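Local atomic coordinates of ALDH21) (Physcomitrella patens subsp. patens, PDB entry 5N5S), a protein that probably oxidises D-glyceraldehyde 3-phosphate with NADP(+) and water to 3-phosphoglycerate without phosphorylating it, as a member of the aldehyde dehydrogenase family. Residues B[68-73]-B[217-222]; B[183-188]-B[261-266]; B[210-215]-B[242-247]. All blocks are in the same frame, centred on the assembly; numbering follows the deposited sequence.

Interaction 1 of 3, residues B[68-73]-B[217-222]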
loop_
_atom_site.group_PDB
_atom_site.type_symbol
_atom_site.label_atom_id
_atom_site.label_comp_id
_atom_site.label_asym_id
_atom_site.label_seq_id
_atom_site.Cartn_x
_atom_site.Cartn_y
_atom_site.Cartn_z
ATOM N N ALA B 68 -19.645 -2.131 -44.287
ATOM C CA ALA B 68 -18.639 -3.147 -43.990
ATOM C C ALA B 68 -19.216 -4.559 -43.965
ATOM O O ALA B 68 -20.394 -4.749 -43.649
ATOM C CB ALA B 68 -17.952 -2.840 -42.669
ATOM N N LYS B 69 -18.372 -5.549 -44.307
ATOM C CA LYS B 69 -18.715 -6.971 -44.308
ATOM C C LYS B 69 -17.753 -7.718 -43.392
ATOM O O LYS B 69 -16.533 -7.652 -43.579
ATOM C CB LYS B 69 -18.748 -7.555 -45.735
ATOM C CG LYS B 69 -20.058 -7.256 -46.454
ATOM C CD LYS B 69 -20.206 -8.054 -47.728
ATOM C CE LYS B 69 -21.541 -7.809 -48.388
ATOM N NZ LYS B 69 -21.692 -8.605 -49.637
ATOM N N VAL B 70 -18.309 -8.373 -42.360
ATOM C CA VAL B 70 -17.552 -9.094 -41.333
ATOM C C VAL B 70 -17.844 -10.614 -41.386
ATOM O O VAL B 70 -19.015 -10.990 -41.349
ATOM C CB VAL B 70 -17.833 -8.474 -39.927
ATOM C CG1 VAL B 70 -17.256 -9.328 -38.801
ATOM C CG2 VAL B 70 -17.307 -7.046 -39.837
ATOM N N PRO B 71 -16.810 -11.501 -41.437
ATOM C CA PRO B 71 -17.078 -12.956 -41.444
ATOM C C PRO B 71 -17.806 -13.421 -40.179
ATOM O O PRO B 71 -17.457 -12.995 -39.068
ATOM C CB PRO B 71 -15.678 -13.581 -41.544
ATOM C CG PRO B 71 -14.796 -12.492 -42.040
ATOM C CD PRO B 71 -15.357 -11.232 -41.475
ATOM N N GLN B 72 -18.852 -14.253 -40.355
ATOM C CA GLN B 72 -19.654 -14.787 -39.258
ATOM C C GLN B 72 -18.976 -16.037 -38.701
ATOM O O GLN B 72 -18.799 -17.012 -39.430
ATOM C CB GLN B 72 -21.110 -15.052 -39.705
ATOM C CG GLN B 72 -22.064 -15.467 -38.586
ATOM C CD GLN B 72 -22.540 -14.334 -37.702
ATOM O OE1 GLN B 72 -21.837 -13.881 -36.792
ATOM N NE2 GLN B 72 -23.789 -13.940 -37.876
ATOM N N ALA B 73 -18.562 -15.982 -37.416
ATOM C CA ALA B 73 -17.878 -17.079 -36.728
ATOM C C ALA B 73 -18.857 -18.205 -36.403
ATOM O O ALA B 73 -20.032 -17.953 -36.121
ATOM C CB ALA B 73 -17.181 -16.576 -35.460
ATOM N N THR B 217 -21.643 -3.135 -33.733
ATOM C CA THR B 217 -20.404 -2.338 -33.675
ATOM C C THR B 217 -19.121 -3.219 -33.516
ATOM O O THR B 217 -18.421 -3.083 -32.506
ATOM C CB THR B 217 -20.500 -1.260 -32.566
ATOM O OG1 THR B 217 -20.519 -1.905 -31.291
ATOM C CG2 THR B 217 -21.704 -0.322 -32.721
ATOM N N PRO B 218 -18.751 -4.094 -34.486
ATOM C CA PRO B 218 -17.572 -4.950 -34.268
ATOM C C PRO B 218 -16.231 -4.433 -34.782
ATOM O O PRO B 218 -15.199 -4.940 -34.353
ATOM C CB PRO B 218 -17.960 -6.240 -34.981
ATOM C CG PRO B 218 -18.854 -5.795 -36.118
ATOM C CD PRO B 218 -19.429 -4.443 -35.758
ATOM N N LEU B 219 -16.251 -3.480 -35.729
ATOM C CA LEU B 219 -15.097 -2.910 -36.432
ATOM C C LEU B 219 -14.001 -2.371 -35.519
ATOM O O LEU B 219 -12.829 -2.616 -35.796
ATOM C CB LEU B 219 -15.564 -1.830 -37.424
ATOM C CG LEU B 219 -15.999 -2.235 -38.853
ATOM C CD1 LEU B 219 -16.914 -3.455 -38.877
ATOM C CD2 LEU B 219 -16.707 -1.097 -39.528
ATOM N N SER B 220 -14.378 -1.659 -34.433
ATOM C CA SER B 220 -13.440 -1.098 -33.451
ATOM C C SER B 220 -12.624 -2.195 -32.793
ATOM O O SER B 220 -11.407 -2.051 -32.666
ATOM C CB SER B 220 -14.182 -0.297 -32.393
ATOM O OG SER B 220 -14.772 0.830 -33.009
ATOM N N ALA B 221 -13.292 -3.306 -32.416
ATOM C CA ALA B 221 -12.667 -4.481 -31.809
ATOM C C ALA B 221 -11.796 -5.229 -32.821
ATOM O O ALA B 221 -10.782 -5.804 -32.438
ATOM C CB ALA B 221 -13.733 -5.405 -31.251
ATOM N N LEU B 222 -12.184 -5.211 -34.103
ATOM C CA LEU B 222 -11.445 -5.882 -35.172
ATOM C C LEU B 222 -10.180 -5.136 -35.571
ATOM O O LEU B 222 -9.204 -5.780 -35.965
ATOM C CB LEU B 222 -12.334 -6.182 -36.387
ATOM C CG LEU B 222 -13.456 -7.200 -36.166
ATOM C CD1 LEU B 222 -14.419 -7.201 -37.320
ATOM C CD2 LEU B 222 -12.911 -8.594 -35.930
#
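V70 meets two leucines of a helix, and the turn of its side chain settles how its branches are shared between them: CG2 touches both, and CG1 joins it at L222. With CG1 anti to the backbone N (chi1 170°), the other methyl, CG2, stands beside that N and faces the helix segment. There CG2 lies 3.7 Å from CD1 of L219 and 3.8 Å from CD1 of L222, so a single methyl bridges positions three residues apart on the helix. The two leucines meet it differently. L222 reaches straight out to V70, tip to tip, and its CD1 sits astride the fork of the valine, since V70 CG1 is also 3.8 Å from L222 CD1. L219 comes at a slant instead. It does not set out toward the strand, but its torsions (chi1 -86°, chi2 45°) swing both methyls across: CD1 goes to V70, while CD2 rests 3.8 Å from CB of A68. A looser touch, 4.2 Å between V70 CG2 and P218 CG, adds the ring of P218. The backbone hydrogen bond from L222 N to P218 O, 3.0 Å long, brings the two near each other. A68 and V70 face the helix and K69 points away. The apolar patch continues on the same chain, with Y40 and I42 of strand 38-44 beside it and L219 also packed on helix 115-126. This is helix-on-sheet packing: the N-terminal part of helix 219-229, just beyond the NADP-binding S215, lies against the small mixed sheet that contains strand 66-71.

Interaction 2 of 3, residues B[183-188]-B[261-266]. With NAP (NADP nicotinamide-adenine-dinucleotide phosphate), chain G.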
loop_
_atom_site.group_PDB
_atom_site.type_symbol
_atom_site.label_atom_id
_atom_site.label_comp_id
_atom_site.label_asym_id
_atom_site.label_seq_id
_atom_site.Cartn_x
_atom_site.Cartn_y
_atom_site.Cartn_z
ATOM N N SER B 183 -13.327 -14.570 -20.671
ATOM C CA SER B 183 -14.401 -14.386 -21.635
ATOM C C SER B 183 -14.822 -12.922 -21.542
ATOM O O SER B 183 -15.112 -12.421 -20.448
ATOM C CB SER B 183 -15.577 -15.298 -21.324
ATOM O OG SER B 183 -16.605 -15.090 -22.276
ATOM N N MET B 184 -14.837 -12.235 -22.691
ATOM C CA MET B 184 -15.207 -10.825 -22.754
ATOM C C MET B 184 -16.391 -10.593 -23.661
ATOM O O MET B 184 -16.423 -11.063 -24.798
ATOM C CB MET B 184 -14.020 -9.961 -23.203
ATOM C CG MET B 184 -12.831 -10.076 -22.314
ATOM S SD MET B 184 -11.399 -9.443 -23.147
ATOM C CE MET B 184 -10.249 -9.541 -21.840
ATOM N N VAL B 185 -17.380 -9.881 -23.132
ATOM C CA VAL B 185 -18.593 -9.518 -23.860
ATOM C C VAL B 185 -18.772 -8.008 -23.649
ATOM O O VAL B 185 -18.869 -7.555 -22.508
ATOM C CB VAL B 185 -19.828 -10.356 -23.443
ATOM C CG1 VAL B 185 -21.028 -10.011 -24.308
ATOM C CG2 VAL B 185 -19.542 -11.856 -23.516
ATOM N N SER B 186 -18.731 -7.236 -24.746
ATOM C CA SER B 186 -18.794 -5.772 -24.730
ATOM C C SER B 186 -20.070 -5.197 -25.395
ATOM O O SER B 186 -20.667 -5.887 -26.224
ATOM C CB SER B 186 -17.532 -5.201 -25.377
ATOM O OG SER B 186 -17.320 -5.751 -26.670
ATOM N N PRO B 187 -20.509 -3.943 -25.064
ATOM C CA PRO B 187 -21.730 -3.402 -25.686
ATOM C C PRO B 187 -21.468 -2.607 -26.974
ATOM O O PRO B 187 -20.335 -2.566 -27.451
ATOM C CB PRO B 187 -22.297 -2.513 -24.574
ATOM C CG PRO B 187 -21.100 -2.000 -23.871
ATOM C CD PRO B 187 -19.945 -2.963 -24.113
ATOM N N TRP B 188 -22.507 -1.950 -27.514
ATOM C CA TRP B 188 -22.383 -1.176 -28.742
ATOM C C TRP B 188 -21.956 0.295 -28.552
ATOM O O TRP B 188 -21.336 0.832 -29.466
ATOM C CB TRP B 188 -23.688 -1.254 -29.601
ATOM C CG TRP B 188 -24.825 -0.402 -29.097
ATOM C CD1 TRP B 188 -25.860 -0.802 -28.304
ATOM C CD2 TRP B 188 -24.989 1.011 -29.286
ATOM N NE1 TRP B 188 -26.651 0.275 -27.976
ATOM C CE2 TRP B 188 -26.132 1.403 -28.555
ATOM C CE3 TRP B 188 -24.275 1.991 -30.003
ATOM C CZ2 TRP B 188 -26.574 2.729 -28.512
ATOM C CZ3 TRP B 188 -24.703 3.306 -29.946
ATOM C CH2 TRP B 188 -25.846 3.663 -29.218
ATOM N N LEU B 261 -15.515 -14.360 -16.511
ATOM C CA LEU B 261 -16.418 -13.757 -17.467
ATOM C C LEU B 261 -16.522 -12.270 -17.089
ATOM O O LEU B 261 -16.889 -11.932 -15.958
ATOM C CB LEU B 261 -17.819 -14.426 -17.461
ATOM C CG LEU B 261 -18.976 -13.637 -18.129
ATOM C CD1 LEU B 261 -18.781 -13.507 -19.650
ATOM C CD2 LEU B 261 -20.312 -14.270 -17.821
ATOM N N THR B 262 -16.152 -11.395 -18.016
ATOM C CA THR B 262 -16.272 -9.953 -17.807
ATOM C C THR B 262 -17.260 -9.430 -18.846
ATOM O O THR B 262 -17.028 -9.532 -20.053
ATOM C CB THR B 262 -14.907 -9.224 -17.692
ATOM O OG1 THR B 262 -15.131 -7.822 -17.547
ATOM C CG2 THR B 262 -13.947 -9.508 -18.846
ATOM N N PHE B 263 -18.405 -8.957 -18.357
ATOM C CA PHE B 263 -19.492 -8.455 -19.186
ATOM C C PHE B 263 -19.793 -6.989 -18.962
ATOM O O PHE B 263 -19.893 -6.533 -17.819
ATOM C CB PHE B 263 -20.758 -9.303 -18.951
ATOM C CG PHE B 263 -22.018 -8.835 -19.649
ATOM C CD1 PHE B 263 -22.312 -9.249 -20.945
ATOM C CD2 PHE B 263 -22.919 -7.994 -19.007
ATOM C CE1 PHE B 263 -23.481 -8.824 -21.588
ATOM C CE2 PHE B 263 -24.083 -7.568 -19.658
ATOM C CZ PHE B 263 -24.357 -7.996 -20.938
ATOM N N THR B 264 -20.003 -6.269 -20.073
ATOM C CA THR B 264 -20.428 -4.872 -20.114
ATOM C C THR B 264 -21.638 -4.836 -21.039
ATOM O O THR B 264 -21.540 -5.218 -22.209
ATOM C CB THR B 264 -19.279 -3.915 -20.485
ATOM O OG1 THR B 264 -18.227 -4.059 -19.533
ATOM C CG2 THR B 264 -19.709 -2.459 -20.464
ATOM N N GLY B 265 -22.781 -4.468 -20.480
ATOM C CA GLY B 265 -24.035 -4.431 -21.219
ATOM C C GLY B 265 -25.236 -4.212 -20.328
ATOM O O GLY B 265 -25.087 -3.699 -19.216
ATOM N N SER B 266 -26.450 -4.541 -20.836
ATOM C CA SER B 266 -27.711 -4.335 -20.115
ATOM C C SER B 266 -27.850 -5.218 -18.885
ATOM O O SER B 266 -27.380 -6.358 -18.889
ATOM C CB SER B 266 -28.910 -4.526 -21.040
ATOM O OG SER B 266 -29.110 -5.895 -21.345
HETATM P PA NAP G . -26.780 -5.665 -24.434
HETATM O O1A NAP G . -27.129 -6.373 -23.177
HETATM O O2A NAP G . -27.887 -5.701 -25.494
HETATM O O5B NAP G . -25.530 -6.353 -25.156
HETATM C C5B NAP G . -24.152 -6.333 -24.731
HETATM C C4B NAP G . -23.450 -7.509 -25.369
HETATM O O4B NAP G . -24.023 -8.748 -24.890
HETATM C C3B NAP G . -23.486 -7.590 -26.899
HETATM O O3B NAP G . -22.204 -7.979 -27.385
HETATM C C2B NAP G . -24.549 -8.656 -27.162
HETATM O O2B NAP G . -24.518 -9.292 -28.457
HETATM C C1B NAP G . -24.295 -9.596 -25.991
HETATM N N9A NAP G . -25.290 -10.589 -25.585
HETATM C C8A NAP G . -26.630 -10.389 -25.377
HETATM N N7A NAP G . -27.267 -11.449 -24.946
HETATM C C5A NAP G . -26.278 -12.418 -24.860
HETATM C C6A NAP G . -26.298 -13.767 -24.443
HETATM N N6A NAP G . -27.390 -14.387 -23.993
HETATM N N1A NAP G . -25.130 -14.455 -24.474
HETATM C C2A NAP G . -24.024 -13.826 -24.890
HETATM N N3A NAP G . -23.883 -12.559 -25.301
HETATM C C4A NAP G . -25.054 -11.903 -25.260
HETATM O O3 NAP G . -26.340 -4.129 -24.375
HETATM P PN NAP G . -26.095 -2.979 -25.459
HETATM O O1N NAP G . -27.390 -2.599 -26.066
HETATM O O2N NAP G . -24.982 -3.379 -26.348
HETATM O O5D NAP G . -25.618 -1.794 -24.500
HETATM C C5D NAP G . -26.562 -1.025 -23.713
HETATM C C4D NAP G . -26.508 -1.373 -22.240
HETATM O O4D NAP G . -25.130 -1.423 -21.794
HETATM C C3D NAP G . -27.169 -0.351 -21.320
HETATM O O3D NAP G . -27.889 -0.976 -20.261
HETATM C C2D NAP G . -25.961 0.435 -20.814
HETATM O O2D NAP G . -26.151 1.154 -19.604
HETATM C C1D NAP G . -24.972 -0.740 -20.567
HETATM N N1N NAP G . -23.541 -0.228 -20.478
HETATM C C2N NAP G . -22.811 -0.371 -19.279
HETATM C C3N NAP G . -21.561 0.219 -19.185
HETATM C C7N NAP G . -20.717 0.269 -17.925
HETATM O O7N NAP G . -19.542 0.692 -17.990
HETATM N N7N NAP G . -21.252 -0.184 -16.786
HETATM C C4N NAP G . -21.065 0.916 -20.288
HETATM C C5N NAP G . -21.809 1.027 -21.452
HETATM C C6N NAP G . -23.039 0.443 -21.530
HETATM P P2B NAP G . -25.162 -8.701 -29.799
HETATM O O1X NAP G . -25.493 -7.229 -29.747
HETATM O O2X NAP G . -26.385 -9.600 -30.104
HETATM O O3X NAP G . -24.026 -9.025 -30.768
#
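S183 and L261 are paired in parallel in the Rossmann-type nucleotide-binding sheet of the aldehyde dehydrogenase, where strands 182-185 and 260-264 run side by side with their C-terminal ends at NADP. The short strands 183-185 and 261-264 are only 6° from parallel. Three backbone hydrogen bonds join them: T262 N gives to S183 O at 2.8 Å, V185 N to T262 O at 3.1 Å, and T264 N to V185 O at 3.0 Å. The first is almost perfectly straight at the hydrogen (178°). Beyond V185 the pattern ends, because P187 has no N-H to offer T264 O.

Apolar contacts lie on both faces. On one, V185 sets its CG1 at the rim of the F263 ring, near the ring plane and 3.7 Å from CD1; L261 lies on this face too, with helix 267-276 packed over it. On the other, M184 and T262 run side by side, CG against CG2.

Polar side-chain bonds fall into two sets. The hydroxyls of T262 and T264 both bond to K198 of helix 193-205. The cofactor is held mainly by groups beyond the strand ends. The ribose hydroxyl O3B donates to S186 O, and W188 N donates to the phosphate oxygen O2N at 3.1 Å. O1N lies in the plane of the indole, at its edge. S266 grips O1A twice, through its N and its OG. T264, with CG2 anti to the backbone N (chi1 -59° for OG1), presents that methyl to the nicotinamide ring, 3.5 Å from the cofactor atom C3N.

Interaction 3 of 3, residues B[210-215]-B[242-247]. With NAP (NADP nicotinamide-adenine-dinucleotide phosphate), chain G.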
loop_
_atom_site.group_PDB
_atom_site.type_symbol
_atom_site.label_atom_id
_atom_site.label_comp_id
_atom_site.label_asym_id
_atom_site.label_seq_id
_atom_site.Cartn_x
_atom_site.Cartn_y
_atom_site.Cartn_z
ATOM N N VAL B 210 -10.889 -14.403 -25.149
ATOM C CA VAL B 210 -11.782 -14.568 -26.297
ATOM C C VAL B 210 -12.836 -13.476 -26.137
ATOM O O VAL B 210 -13.580 -13.473 -25.146
ATOM C CB VAL B 210 -12.391 -15.994 -26.482
ATOM C CG1 VAL B 210 -13.092 -16.106 -27.835
ATOM C CG2 VAL B 210 -11.328 -17.083 -26.361
ATOM N N LEU B 211 -12.832 -12.506 -27.070
ATOM C CA LEU B 211 -13.723 -11.345 -27.051
ATOM C C LEU B 211 -14.862 -11.450 -28.057
ATOM O O LEU B 211 -14.623 -11.666 -29.246
ATOM C CB LEU B 211 -12.928 -10.020 -27.225
ATOM C CG LEU B 211 -13.710 -8.729 -27.560
ATOM C CD1 LEU B 211 -14.145 -7.987 -26.319
ATOM C CD2 LEU B 211 -12.888 -7.810 -28.398
ATOM N N LYS B 212 -16.104 -11.286 -27.558
ATOM C CA LYS B 212 -17.323 -11.262 -28.344
ATOM C C LYS B 212 -17.841 -9.813 -28.329
ATOM O O LYS B 212 -18.545 -9.416 -27.392
ATOM C CB LYS B 212 -18.368 -12.259 -27.804
ATOM C CG LYS B 212 -19.656 -12.336 -28.627
ATOM C CD LYS B 212 -20.827 -11.849 -27.782
ATOM C CE LYS B 212 -22.072 -11.539 -28.570
ATOM N NZ LYS B 212 -21.921 -10.305 -29.386
ATOM N N PRO B 213 -17.466 -8.986 -29.338
ATOM C CA PRO B 213 -17.992 -7.612 -29.376
ATOM C C PRO B 213 -19.432 -7.586 -29.895
ATOM O O PRO B 213 -19.906 -8.596 -30.424
ATOM C CB PRO B 213 -17.027 -6.890 -30.322
ATOM C CG PRO B 213 -16.511 -7.955 -31.228
ATOM C CD PRO B 213 -16.623 -9.281 -30.523
ATOM N N ALA B 214 -20.134 -6.438 -29.732
ATOM C CA ALA B 214 -21.512 -6.277 -30.199
ATOM C C ALA B 214 -21.567 -6.385 -31.728
ATOM O O ALA B 214 -20.729 -5.792 -32.408
ATOM C CB ALA B 214 -22.068 -4.944 -29.736
ATOM N N SER B 215 -22.516 -7.195 -32.256
ATOM C CA SER B 215 -22.721 -7.455 -33.689
ATOM C C SER B 215 -22.876 -6.187 -34.518
ATOM O O SER B 215 -22.377 -6.131 -35.639
ATOM C CB SER B 215 -23.933 -8.354 -33.902
ATOM O OG SER B 215 -23.691 -9.662 -33.416
ATOM N N LEU B 242 -14.343 -12.712 -31.933
ATOM C CA LEU B 242 -15.412 -13.361 -32.684
ATOM C C LEU B 242 -16.759 -12.627 -32.558
ATOM O O LEU B 242 -17.531 -12.893 -31.629
ATOM C CB LEU B 242 -15.528 -14.859 -32.312
ATOM C CG LEU B 242 -14.230 -15.658 -32.164
ATOM C CD1 LEU B 242 -14.470 -16.921 -31.399
ATOM C CD2 LEU B 242 -13.594 -15.957 -33.511
ATOM N N PRO B 243 -17.053 -11.681 -33.480
ATOM C CA PRO B 243 -18.345 -10.983 -33.423
ATOM C C PRO B 243 -19.470 -11.880 -33.935
ATOM O O PRO B 243 -19.590 -12.129 -35.144
ATOM C CB PRO B 243 -18.133 -9.741 -34.303
ATOM C CG PRO B 243 -16.738 -9.853 -34.871
ATOM C CD PRO B 243 -16.265 -11.247 -34.648
ATOM N N VAL B 244 -20.238 -12.439 -32.992
ATOM C CA VAL B 244 -21.373 -13.330 -33.254
ATOM C C VAL B 244 -22.624 -12.754 -32.615
ATOM O O VAL B 244 -22.523 -11.938 -31.695
ATOM C CB VAL B 244 -21.141 -14.812 -32.821
ATOM C CG1 VAL B 244 -20.182 -15.516 -33.764
ATOM C CG2 VAL B 244 -20.680 -14.929 -31.368
ATOM N N SER B 245 -23.802 -13.175 -33.095
ATOM C CA SER B 245 -25.062 -12.730 -32.519
ATOM C C SER B 245 -25.254 -13.420 -31.158
ATOM O O SER B 245 -24.662 -14.482 -30.913
ATOM C CB SER B 245 -26.222 -13.034 -33.462
ATOM O OG SER B 245 -27.303 -12.152 -33.213
ATOM N N ARG B 246 -26.061 -12.804 -30.275
ATOM C CA ARG B 246 -26.352 -13.281 -28.917
ATOM C C ARG B 246 -26.868 -14.733 -28.827
ATOM O O ARG B 246 -26.622 -15.401 -27.820
ATOM C CB ARG B 246 -27.311 -12.324 -28.197
ATOM C CG ARG B 246 -28.627 -11.993 -28.899
ATOM C CD ARG B 246 -29.351 -10.863 -28.184
ATOM N NE ARG B 246 -28.649 -9.581 -28.319
ATOM C CZ ARG B 246 -28.751 -8.569 -27.463
ATOM N NH1 ARG B 246 -28.064 -7.452 -27.662
ATOM N NH2 ARG B 246 -29.524 -8.674 -26.388
ATOM N N GLU B 247 -27.559 -15.214 -29.880
ATOM C CA GLU B 247 -28.111 -16.566 -29.976
ATOM C C GLU B 247 -27.014 -17.638 -30.155
ATOM O O GLU B 247 -27.249 -18.814 -29.853
ATOM C CB GLU B 247 -29.105 -16.632 -31.148
ATOM C CG GLU B 247 -30.278 -17.565 -30.915
ATOM C CD GLU B 247 -31.594 -17.082 -31.499
ATOM O OE1 GLU B 247 -32.145 -17.793 -32.370
ATOM O OE2 GLU B 247 -32.077 -16.002 -31.085
HETATM P PA NAP G . -26.780 -5.665 -24.434
HETATM O O1A NAP G . -27.129 -6.373 -23.177
HETATM O O2A NAP G . -27.887 -5.701 -25.494
HETATM O O5B NAP G . -25.530 -6.353 -25.156
HETATM C C5B NAP G . -24.152 -6.333 -24.731
HETATM C C4B NAP G . -23.450 -7.509 -25.369
HETATM O O4B NAP G . -24.023 -8.748 -24.890
HETATM C C3B NAP G . -23.486 -7.590 -26.899
HETATM O O3B NAP G . -22.204 -7.979 -27.385
HETATM C C2B NAP G . -24.549 -8.656 -27.162
HETATM O O2B NAP G . -24.518 -9.292 -28.457
HETATM C C1B NAP G . -24.295 -9.596 -25.991
HETATM N N9A NAP G . -25.290 -10.589 -25.585
HETATM C C8A NAP G . -26.630 -10.389 -25.377
HETATM N N7A NAP G . -27.267 -11.449 -24.946
HETATM C C5A NAP G . -26.278 -12.418 -24.860
HETATM C C6A NAP G . -26.298 -13.767 -24.443
HETATM N N6A NAP G . -27.390 -14.387 -23.993
HETATM N N1A NAP G . -25.130 -14.455 -24.474
HETATM C C2A NAP G . -24.024 -13.826 -24.890
HETATM N N3A NAP G . -23.883 -12.559 -25.301
HETATM C C4A NAP G . -25.054 -11.903 -25.260
HETATM O O3 NAP G . -26.340 -4.129 -24.375
HETATM P PN NAP G . -26.095 -2.979 -25.459
HETATM O O1N NAP G . -27.390 -2.599 -26.066
HETATM O O2N NAP G . -24.982 -3.379 -26.348
HETATM O O5D NAP G . -25.618 -1.794 -24.500
HETATM C C5D NAP G . -26.562 -1.025 -23.713
HETATM C C4D NAP G . -26.508 -1.373 -22.240
HETATM O O4D NAP G . -25.130 -1.423 -21.794
HETATM C C3D NAP G . -27.169 -0.351 -21.320
HETATM O O3D NAP G . -27.889 -0.976 -20.261
HETATM C C2D NAP G . -25.961 0.435 -20.814
HETATM O O2D NAP G . -26.151 1.154 -19.604
HETATM C C1D NAP G . -24.972 -0.740 -20.567
HETATM N N1N NAP G . -23.541 -0.228 -20.478
HETATM C C2N NAP G . -22.811 -0.371 -19.279
HETATM C C3N NAP G . -21.561 0.219 -19.185
HETATM C C7N NAP G . -20.717 0.269 -17.925
HETATM O O7N NAP G . -19.542 0.692 -17.990
HETATM N N7N NAP G . -21.252 -0.184 -16.786
HETATM C C4N NAP G . -21.065 0.916 -20.288
HETATM C C5N NAP G . -21.809 1.027 -21.452
HETATM C C6N NAP G . -23.039 0.443 -21.530
HETATM P P2B NAP G . -25.162 -8.701 -29.799
HETATM O O1X NAP G . -25.493 -7.229 -29.747
HETATM O O2X NAP G . -26.385 -9.600 -30.104
HETATM O O3X NAP G . -24.026 -9.025 -30.768
#
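Over one face of the R246 guanidinium sits the adenine carbon C8A of NADP, 3.4 Å above the plane and over its centre, the adenine being tilted steeply to it; the phosphate oxygen O2A meets the edge in plane. NH1 donates to O2A at 2.8 Å, and NE holds O2X of the 2'-phosphate at 2.9 Å, so one flat group spans two phosphates.

K212 and V244 cross beside the 2'-phosphate. The lysine chain bends at chi2 (-116°) and again at chi4 (-71°), curling NZ back to V244 O at 2.9 Å, nearly in line with that carbonyl. Its three N-H are shared among five oxygens within hydrogen-bonding distance: V244 O, P213 O, approached from above its carbonyl plane, and O2B, O3B and O3X of the cofactor. S215 holds O3X through both its N and its OG, the latter at 2.7 Å.

Away from NADP, L242 N bonds to L211 O at 2.9 Å, and the rings of P213 and P243 meet at a slant. The two cationic side chains, K212 and R246, would be expected to stabilise the negative charge that distinguishes NADP from NAD, with S215 adding neutral donors: a 2'-phosphate pocket at the C-terminal ends of strands 209-212 and 239-241 of the Rossmann-type sheet.

How the interactions relate
Of the contact segments, 68-73 comes first from the N terminus; interaction 1 closes with 217-222, 144 residues on. Within that span the chain lays down strands 182-185 and 209-212, which open interactions 2 and 3. Interaction 3 closes at 242-247 and interaction 2 at 261-266, so the shorter loop sits wholly within the longer. Interaction 1 crosses both. Strands 182-185 and 209-212 are neighbours in one sheet, where M184 is probably hydrogen-bonded to V210 and K212, so interactions 2 and 3 share a sheet and a cofactor. P218 packs on P243, linking the small N-terminal sheet and helix 219-229 to the 2'-phosphate pocket.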